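Local coordinates for conserved hypothetical protein (Pseudomonas aeruginosa, PDB 1YLL) that is of unknown biochemical function but belongs to the HutD family of the cupin clan, probably a two-cupin chain built from beta strands without helices, at residues D[109-114]-D[189-194]; D[40-45]-D[193-198]. All coordinates share one frame; numbering follows the deposited sequence.

Both contacts are buried and join the same two sheets: strand 187-197 of one faces strands 108-115 and 42-49, which are neighbours in the other. Contact 1 lies at the heart of the chain, its centre about 2 Å from the chain centre, whereas the centre of contact 2 is about 10 Å from it, towards the C-terminal end of strand 187-197. Their centres are 11 Å apart and V193 serves both. The chemistry shifts along the strand: sulfur against a phenyl ring and aliphatic tips in contact 1, a leucine methyl over an indole face in contact 2. F111 CZ and L44 CD2, 3.5 Å apart on neighbouring strands of one sheet, join the two contacts side by side.

Contact 1. Residues D[109-114]-D[189-194]; sequences RDFNLI and WVCAVE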
loop_
_atom_site.group_PDB
_atom_site.type_symbol
_atom_site.label_atom_id
_atom_site.label_comp_id
_atom_site.label_asym_id
_atom_site.label_seq_id
_atom_site.Cartn_x
_atom_site.Cartn_y
_atom_site.Cartn_z
ATOM N N ARG D 109 -29.971 14.098 -4.782
ATOM C CA ARG D 109 -28.754 14.672 -4.217
ATOM C C ARG D 109 -27.830 14.668 -5.411
ATOM O O ARG D 109 -27.841 13.735 -6.232
ATOM C CB ARG D 109 -28.144 13.803 -3.117
ATOM C CG ARG D 109 -29.048 13.639 -1.900
ATOM C CD ARG D 109 -28.251 13.151 -0.688
ATOM N NE ARG D 109 -27.562 14.269 -0.041
ATOM C CZ ARG D 109 -26.548 14.132 0.811
ATOM N NH1 ARG D 109 -26.103 12.927 1.110
ATOM N NH2 ARG D 109 -25.984 15.200 1.363
ATOM N N ASP D 110 -27.037 15.726 -5.539
ATOM C CA ASP D 110 -26.126 15.797 -6.657
ATOM C C ASP D 110 -24.725 16.143 -6.174
ATOM O O ASP D 110 -24.515 16.458 -5.001
ATOM C CB ASP D 110 -26.589 16.816 -7.714
ATOM C CG ASP D 110 -26.758 18.212 -7.177
ATOM O OD1 ASP D 110 -25.989 18.651 -6.277
ATOM O OD2 ASP D 110 -27.668 18.897 -7.693
ATOM N N PHE D 111 -23.780 16.007 -7.091
ATOM C CA PHE D 111 -22.372 16.271 -6.841
ATOM C C PHE D 111 -22.023 17.367 -7.859
ATOM O O PHE D 111 -22.286 17.208 -9.059
ATOM C CB PHE D 111 -21.629 14.968 -7.115
ATOM C CG PHE D 111 -20.148 15.071 -7.012
ATOM C CD1 PHE D 111 -19.531 15.306 -5.769
ATOM C CD2 PHE D 111 -19.358 14.906 -8.133
ATOM C CE1 PHE D 111 -18.148 15.377 -5.675
ATOM C CE2 PHE D 111 -17.962 14.973 -8.038
ATOM C CZ PHE D 111 -17.366 15.212 -6.812
ATOM N N ASN D 112 -21.414 18.455 -7.378
ATOM C CA ASN D 112 -21.166 19.611 -8.235
ATOM C C ASN D 112 -19.742 20.069 -8.237
ATOM O O ASN D 112 -19.184 20.229 -7.173
ATOM C CB ASN D 112 -21.961 20.816 -7.701
ATOM C CG ASN D 112 -23.407 20.834 -8.145
ATOM O OD1 ASN D 112 -23.701 21.055 -9.316
ATOM N ND2 ASN D 112 -24.317 20.614 -7.203
ATOM N N LEU D 113 -19.177 20.323 -9.428
ATOM C CA LEU D 113 -17.842 20.935 -9.510
ATOM C C LEU D 113 -18.143 22.295 -10.146
ATOM O O LEU D 113 -18.841 22.340 -11.134
ATOM C CB LEU D 113 -16.946 20.186 -10.512
ATOM C CG LEU D 113 -15.406 20.316 -10.526
ATOM C CD1 LEU D 113 -14.887 20.329 -11.930
ATOM C CD2 LEU D 113 -14.884 21.467 -9.711
ATOM N N ILE D 114 -17.664 23.385 -9.552
ATOM C CA ILE D 114 -17.839 24.704 -10.164
ATOM C C ILE D 114 -16.430 25.280 -10.201
ATOM O O ILE D 114 -15.764 25.291 -9.175
ATOM C CB ILE D 114 -18.757 25.580 -9.295
ATOM C CG1 ILE D 114 -20.111 24.868 -9.137
ATOM C CG2 ILE D 114 -18.929 27.009 -9.910
ATOM C CD1 ILE D 114 -21.108 25.623 -8.288
ATOM N N TRP D 189 -18.224 3.180 -6.769
ATOM C CA TRP D 189 -18.099 4.267 -7.712
ATOM C C TRP D 189 -17.428 5.435 -7.033
ATOM O O TRP D 189 -17.753 5.761 -5.891
ATOM C CB TRP D 189 -19.490 4.701 -8.180
ATOM C CG TRP D 189 -20.070 3.871 -9.279
ATOM C CD1 TRP D 189 -21.030 2.876 -9.163
ATOM C CD2 TRP D 189 -19.745 3.951 -10.664
ATOM N NE1 TRP D 189 -21.313 2.349 -10.395
ATOM C CE2 TRP D 189 -20.541 2.985 -11.337
ATOM C CE3 TRP D 189 -18.852 4.743 -11.415
ATOM C CZ2 TRP D 189 -20.472 2.794 -12.719
ATOM C CZ3 TRP D 189 -18.778 4.551 -12.778
ATOM C CH2 TRP D 189 -19.587 3.581 -13.429
ATOM N N VAL D 190 -16.492 6.051 -7.749
ATOM C CA VAL D 190 -15.781 7.244 -7.271
ATOM C C VAL D 190 -15.774 8.265 -8.392
ATOM O O VAL D 190 -15.974 7.914 -9.544
ATOM C CB VAL D 190 -14.284 6.937 -6.880
ATOM C CG1 VAL D 190 -14.232 5.890 -5.752
ATOM C CG2 VAL D 190 -13.534 6.412 -8.047
ATOM N N CYS D 191 -15.581 9.542 -8.046
ATOM C CA CYS D 191 -15.487 10.569 -9.070
ATOM C C CYS D 191 -14.133 11.219 -8.865
ATOM O O CYS D 191 -13.839 11.770 -7.783
ATOM C CB CYS D 191 -16.596 11.577 -8.930
ATOM S SG CYS D 191 -16.651 12.704 -10.390
ATOM N N ALA D 192 -13.301 11.110 -9.888
ATOM C CA ALA D 192 -11.960 11.664 -9.859
ATOM C C ALA D 192 -12.027 13.033 -10.530
ATOM O O ALA D 192 -12.350 13.111 -11.717
ATOM C CB ALA D 192 -11.023 10.756 -10.625
ATOM N N VAL D 193 -11.695 14.073 -9.773
ATOM C CA VAL D 193 -11.702 15.452 -10.293
ATOM C C VAL D 193 -10.253 15.969 -10.236
ATOM O O VAL D 193 -9.659 15.978 -9.161
ATOM C CB VAL D 193 -12.606 16.349 -9.438
ATOM C CG1 VAL D 193 -12.527 17.802 -9.941
ATOM C CG2 VAL D 193 -14.049 15.881 -9.570
ATOM N N GLU D 194 -9.691 16.387 -11.374
ATOM C CA GLU D 194 -8.311 16.873 -11.383
ATOM C C GLU D 194 -8.323 18.289 -11.908
ATOM O O GLU D 194 -9.040 18.592 -12.866
ATOM C CB GLU D 194 -7.421 15.931 -12.224
ATOM C CG GLU D 194 -7.463 14.513 -11.615
ATOM C CD GLU D 194 -6.995 13.390 -12.528
ATOM O OE1 GLU D 194 -7.683 12.311 -12.569
ATOM O OE2 GLU D 194 -5.942 13.572 -13.168
#
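F111 meets C191 through a sulfur-aromatic contact, C191 SG lying 3.5 Å from F111 CE2. The sulfur is 4.7 Å from the ring centroid and 67° off the ring normal, an oblique approach at the CD2-CE2 side. F111 holds CG anti to its backbone N (chi1 176°), which sends the ring across the gap between the sheets, and C191 CB lies close to the same corner, 3.8 Å from F111 CE2.

Among the apolar contacts, V193 CG2 comes loosely to the edge of the F111 ring, near its plane, 4.3 Å from CE2. The other branch, V193 CG1, meets L113 tip to tip in normal van der Waals packing, 3.9 Å from L113 CG.

The two strand segments run nearly parallel, 7° between their directions, with axes 10.2 Å apart at closest approach. That spacing is face-to-face sheet packing, consistent with the all-beta cupin-clan fold, probably where its N- and C-terminal halves meet. F145 stacks on the F111 ring, while L124 packs on both C191 and V193. With all four touching residues buried and apolar, cohesion is consistent with dispersion and hydrophobic burial, with a modest contribution from the polarisable sulfur.

Contact 2. Residues D[40-45]-D[193-198]; sequences FGWRLS and VELDSL
W42 and L195 make the main contact here, and the leucine is the side chain to follow. Its CB leaves strand 187-197 toward the opposing segment, and chi1 of -67° sets CG beside the backbone N and anti to the carbonyl carbon. CB and CG mainly carry the methyls forward, L195 CG coming no nearer to the indole than 4.4 Å, at W42 CD1. The CD1 branch ends over the indole of W42, 3.6 Å from the centroid of the five-membered ring and only 7° off its normal, which defines a CH-pi contact over the face. The distances to individual ring atoms support this: CD1 of L195 is 3.7 Å from both CG and CD2 of W42, and 3.9 Å from W42 NE1, so the methyl is almost centred on the pyrrole part. The CD2 branch touches more loosely at the base of the tryptophan, 4.2 Å from W42 CB.

The indole is presented by a chi1 of 56°, which places W42 CG between the backbone N and the carbonyl carbon. Although the two side chains cross at a slant, the leucine tip still descends almost straight onto the ring.

Two residues along each strand, nearer the chain centre, L44 CD2 makes a loose apolar approach to V193 CG2 at 4.5 Å.

L143 of strand 141-146 packs on W42, L44 and V193, and H120 of strand 120-129 meets the indole edge-to-face while also touching L195. Strand 42-49, lying between 24-31 and 108-115, thus continues the sheet-to-sheet interface of the probable cupin halves toward the C-terminus, against strand 187-197, itself flanked by 141-146 and 120-129. Beyond L195, S197 O is hydrogen-bonded to R121 of the second subunit, so this strand reaches from the intersheet core to the subunit interface.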
loop_
_atom_site.group_PDB
_atom_site.type_symbol
_atom_site.label_atom_id
_atom_site.label_comp_id
_atom_site.label_asym_id
_atom_site.label_seq_id
_atom_site.Cartn_x
_atom_site.Cartn_y
_atom_site.Cartn_z
ATOM N N PHE D 40 -14.177 32.111 -5.143
ATOM C CA PHE D 40 -13.295 30.954 -5.227
ATOM C C PHE D 40 -12.823 30.658 -6.640
ATOM O O PHE D 40 -13.355 31.179 -7.606
ATOM C CB PHE D 40 -14.006 29.706 -4.671
ATOM C CG PHE D 40 -15.286 29.338 -5.404
ATOM C CD1 PHE D 40 -15.266 28.660 -6.633
ATOM C CD2 PHE D 40 -16.518 29.701 -4.861
ATOM C CE1 PHE D 40 -16.476 28.353 -7.314
ATOM C CE2 PHE D 40 -17.710 29.412 -5.517
ATOM C CZ PHE D 40 -17.686 28.732 -6.752
ATOM N N GLY D 41 -11.793 29.824 -6.749
ATOM C CA GLY D 41 -11.294 29.393 -8.048
ATOM C C GLY D 41 -12.015 28.111 -8.457
ATOM O O GLY D 41 -12.337 27.899 -9.621
ATOM N N TRP D 42 -12.234 27.231 -7.494
ATOM C CA TRP D 42 -13.007 26.021 -7.757
ATOM C C TRP D 42 -13.666 25.650 -6.440
ATOM O O TRP D 42 -13.193 26.009 -5.346
ATOM C CB TRP D 42 -12.159 24.854 -8.316
ATOM C CG TRP D 42 -10.982 24.447 -7.490
ATOM C CD1 TRP D 42 -9.666 24.723 -7.751
ATOM C CD2 TRP D 42 -10.996 23.668 -6.293
ATOM N NE1 TRP D 42 -8.868 24.168 -6.797
ATOM C CE2 TRP D 42 -9.652 23.518 -5.879
ATOM C CE3 TRP D 42 -12.015 23.078 -5.522
ATOM C CZ2 TRP D 42 -9.288 22.808 -4.715
ATOM C CZ3 TRP D 42 -11.653 22.370 -4.375
ATOM C CH2 TRP D 42 -10.304 22.244 -3.979
ATOM N N ARG D 43 -14.801 24.978 -6.554
ATOM C CA ARG D 43 -15.554 24.549 -5.400
ATOM C C ARG D 43 -16.219 23.217 -5.716
ATOM O O ARG D 43 -16.764 23.032 -6.816
ATOM C CB ARG D 43 -16.644 25.566 -5.083
ATOM C CG ARG D 43 -17.527 25.219 -3.931
ATOM C CD ARG D 43 -18.361 26.437 -3.594
ATOM N NE ARG D 43 -19.494 26.151 -2.718
ATOM C CZ ARG D 43 -20.690 25.739 -3.133
ATOM N NH1 ARG D 43 -21.652 25.527 -2.245
ATOM N NH2 ARG D 43 -20.928 25.509 -4.413
ATOM N N LEU D 44 -16.171 22.303 -4.755
ATOM C CA LEU D 44 -16.780 20.980 -4.914
ATOM C C LEU D 44 -17.866 20.889 -3.851
ATOM O O LEU D 44 -17.650 21.276 -2.690
ATOM C CB LEU D 44 -15.726 19.898 -4.646
ATOM C CG LEU D 44 -15.391 18.690 -5.531
ATOM C CD1 LEU D 44 -15.410 17.419 -4.658
ATOM C CD2 LEU D 44 -16.291 18.587 -6.762
ATOM N N SER D 45 -19.024 20.365 -4.203
ATOM C CA SER D 45 -20.088 20.295 -3.210
ATOM C C SER D 45 -21.115 19.226 -3.557
ATOM O O SER D 45 -21.131 18.702 -4.674
ATOM C CB SER D 45 -20.826 21.639 -3.161
ATOM O OG SER D 45 -21.386 21.953 -4.451
ATOM N N VAL D 193 -11.695 14.073 -9.773
ATOM C CA VAL D 193 -11.702 15.452 -10.293
ATOM C C VAL D 193 -10.253 15.969 -10.236
ATOM O O VAL D 193 -9.659 15.978 -9.161
ATOM C CB VAL D 193 -12.606 16.349 -9.438
ATOM C CG1 VAL D 193 -12.527 17.802 -9.941
ATOM C CG2 VAL D 193 -14.049 15.881 -9.570
ATOM N N GLU D 194 -9.691 16.387 -11.374
ATOM C CA GLU D 194 -8.311 16.873 -11.383
ATOM C C GLU D 194 -8.323 18.289 -11.908
ATOM O O GLU D 194 -9.040 18.592 -12.866
ATOM C CB GLU D 194 -7.421 15.931 -12.224
ATOM C CG GLU D 194 -7.463 14.513 -11.615
ATOM C CD GLU D 194 -6.995 13.390 -12.528
ATOM O OE1 GLU D 194 -7.683 12.311 -12.569
ATOM O OE2 GLU D 194 -5.942 13.572 -13.168
ATOM N N LEU D 195 -7.548 19.142 -11.253
ATOM C CA LEU D 195 -7.468 20.548 -11.613
ATOM C C LEU D 195 -5.999 20.967 -11.697
ATOM O O LEU D 195 -5.147 20.423 -10.998
ATOM C CB LEU D 195 -8.161 21.388 -10.527
ATOM C CG LEU D 195 -9.687 21.187 -10.426
ATOM C CD1 LEU D 195 -10.154 21.208 -8.977
ATOM C CD2 LEU D 195 -10.365 22.300 -11.181
ATOM N N ASP D 196 -5.730 21.913 -12.586
ATOM C CA ASP D 196 -4.401 22.494 -12.726
ATOM C C ASP D 196 -4.622 23.979 -12.852
ATOM O O ASP D 196 -5.623 24.421 -13.410
ATOM C CB ASP D 196 -3.687 21.959 -13.944
ATOM C CG ASP D 196 -2.920 20.697 -13.634
ATOM O OD1 ASP D 196 -2.094 20.737 -12.696
ATOM O OD2 ASP D 196 -3.143 19.692 -14.333
ATOM N N SER D 197 -3.676 24.739 -12.321
ATOM C CA SER D 197 -3.771 26.189 -12.295
ATOM C C SER D 197 -3.037 26.888 -13.415
ATOM O O SER D 197 -1.973 26.450 -13.851
ATOM C CB SER D 197 -3.217 26.719 -10.979
ATOM O OG SER D 197 -3.891 26.127 -9.880
ATOM N N LEU D 198 -3.609 27.999 -13.853
ATOM C CA LEU D 198 -2.983 28.789 -14.891
ATOM C C LEU D 198 -1.632 29.215 -14.361
ATOM O O LEU D 198 -1.519 29.644 -13.225
ATOM C CB LEU D 198 -3.826 30.028 -15.181
ATOM C CG LEU D 198 -3.064 31.110 -15.945
ATOM C CD1 LEU D 198 -2.807 30.624 -17.352
ATOM C CD2 LEU D 198 -3.894 32.425 -15.937
#